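Local coordinates for peptidase M16 domain protein (Alicyclobacillus acidocaldarius subsp. acidocaldarius DSM 446, PDB 4XEA), which probably acts as a metal-dependent peptidase of the M16 (insulinase) family, with a nickel ion bound in this crystal, at residues His209-Glu212 with Glu213-Lys217. Residues are numbered along the deposited sequence; the frame is centred on the assembly and turned at random.
Sequences HVIE and ENQAK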
loop_
_atom_site.group_PDB
_atom_site.type_symbol
_atom_site.label_atom_id
_atom_site.label_comp_id
_atom_site.label_asym_id
_atom_site.label_seq_id
_atom_site.Cartn_x
_atom_site.Cartn_y
_atom_site.Cartn_z
ATOM N N HIS A 209 -25.486 16.240 -13.842
ATOM C CA HIS A 209 -25.791 17.335 -14.751
ATOM C C HIS A 209 -24.520 17.844 -15.464
ATOM O O HIS A 209 -24.534 18.107 -16.655
ATOM C CB HIS A 209 -26.479 18.446 -13.937
ATOM C CG HIS A 209 -26.864 19.649 -14.727
ATOM N ND1 HIS A 209 -27.866 19.632 -15.676
ATOM C CD2 HIS A 209 -26.423 20.928 -14.666
ATOM C CE1 HIS A 209 -28.009 20.846 -16.184
ATOM N NE2 HIS A 209 -27.148 21.651 -15.584
ATOM N N VAL A 210 -23.421 17.972 -14.740
ATOM C CA VAL A 210 -22.139 18.365 -15.355
ATOM C C VAL A 210 -21.693 17.368 -16.461
ATOM O O VAL A 210 -21.192 17.766 -17.535
ATOM C CB VAL A 210 -21.025 18.441 -14.286
ATOM C CG1 VAL A 210 -19.645 18.595 -14.937
ATOM C CG2 VAL A 210 -21.303 19.547 -13.285
ATOM N N ILE A 211 -21.884 16.077 -16.202
ATOM C CA ILE A 211 -21.435 15.060 -17.147
ATOM C C ILE A 211 -22.307 15.178 -18.410
ATOM O O ILE A 211 -21.767 15.249 -19.511
ATOM C CB ILE A 211 -21.492 13.612 -16.562
ATOM C CG1 ILE A 211 -20.546 13.438 -15.383
ATOM C CG2 ILE A 211 -21.110 12.556 -17.625
ATOM C CD1 ILE A 211 -20.878 12.248 -14.487
ATOM N N GLU A 212 -23.634 15.255 -18.234
ATOM C CA GLU A 212 -24.583 15.339 -19.371
ATOM C C GLU A 212 -24.292 16.580 -20.203
ATOM O O GLU A 212 -24.258 16.525 -21.420
ATOM C CB GLU A 212 -26.045 15.392 -18.896
ATOM C CG GLU A 212 -26.554 14.184 -18.092
ATOM C CD GLU A 212 -27.183 13.095 -18.927
ATOM O OE1 GLU A 212 -27.816 12.203 -18.323
ATOM O OE2 GLU A 212 -27.036 13.096 -20.172
ATOM N N GLU A 213 -24.051 17.698 -19.528
ATOM C CA GLU A 213 -23.765 18.958 -20.224
ATOM C C GLU A 213 -22.445 18.908 -20.979
ATOM O O GLU A 213 -22.361 19.361 -22.112
ATOM C CB GLU A 213 -23.802 20.148 -19.256
ATOM C CG GLU A 213 -25.205 20.551 -18.896
ATOM C CD GLU A 213 -25.974 21.089 -20.103
ATOM O OE1 GLU A 213 -26.554 20.278 -20.869
ATOM O OE2 GLU A 213 -25.978 22.317 -20.297
ATOM N N ASN A 214 -21.425 18.327 -20.362
ATOM C CA ASN A 214 -20.128 18.189 -21.006
ATOM C C ASN A 214 -20.213 17.342 -22.275
ATOM O O ASN A 214 -19.647 17.710 -23.305
ATOM C CB ASN A 214 -19.123 17.541 -20.021
ATOM C CG ASN A 214 -17.724 17.440 -20.589
ATOM O OD1 ASN A 214 -17.449 16.607 -21.458
ATOM N ND2 ASN A 214 -16.816 18.270 -20.075
ATOM N N GLN A 215 -20.889 16.192 -22.182
ATOM C CA GLN A 215 -21.075 15.279 -23.314
ATOM C C GLN A 215 -22.011 15.821 -24.395
ATOM O O GLN A 215 -21.743 15.636 -25.585
ATOM C CB GLN A 215 -21.601 13.928 -22.818
ATOM C CG GLN A 215 -20.616 13.225 -21.826
ATOM C CD GLN A 215 -19.282 12.934 -22.471
ATOM O OE1 GLN A 215 -19.086 11.860 -23.050
ATOM N NE2 GLN A 215 -18.369 13.889 -22.413
ATOM N N ALA A 216 -23.087 16.496 -23.978
ATOM C CA ALA A 216 -24.044 17.105 -24.921
ATOM C C ALA A 216 -23.402 18.188 -25.804
ATOM O O ALA A 216 -23.794 18.365 -26.959
ATOM C CB ALA A 216 -25.256 17.670 -24.170
ATOM N N LYS A 217 -22.409 18.893 -25.262
ATOM C CA LYS A 217 -21.683 19.941 -25.991
ATOM C C LYS A 217 -20.647 19.430 -26.988
ATOM O O LYS A 217 -20.166 20.178 -27.819
ATOM C CB LYS A 217 -21.014 20.898 -24.994
ATOM C CG LYS A 217 -21.985 21.928 -24.413
ATOM C CD LYS A 217 -21.410 22.631 -23.170
ATOM C CE LYS A 217 -22.448 23.536 -22.514
ATOM N NZ LYS A 217 -22.162 23.780 -21.061
#
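Ile211 and Gln215, one turn apart on helix 204-216, form the buried side of this local contact, where CG of Gln215 lies 3.3 Å from O of Ile211. Ile211, branched and apolar, packs against Val109 and Leu113 of helix 105-116, while Gln215 touches Leu14 and Phe220. NE2 of Gln215 donates to OD1 of Asn214 at 3.0 Å, the acceptor lying in the Gln215 amide plane but the bond bent to 136°. NE2 also hydrogen-bonds Gln117, OE1 accepts from Asn16, and ND2 of Asn214 donates to Asp114; amides suit such places because they donate and accept at once. Glu212 is held too, its OE1 accepting from NE1 of Trp12. The outer side is more exposed to solvent. There, with CG opposite the backbone N (chi1 -180°), the His209 ring is sent on along the helix and receives CG of Glu213 over one face, 4.1 Å from the centroid, in a CH-pi contact. NE2 of His209 and OE2 of Glu213, 4.9 Å apart, do not touch, so any attraction would depend on a protonated histidine. Four i to i+4 backbone bonds run along the helix beneath both faces. The chemistry implies an amphipathic helix, fastened inward by apolar packing and a hydrogen-bonded polar network, with His209 and Glu213 toward water.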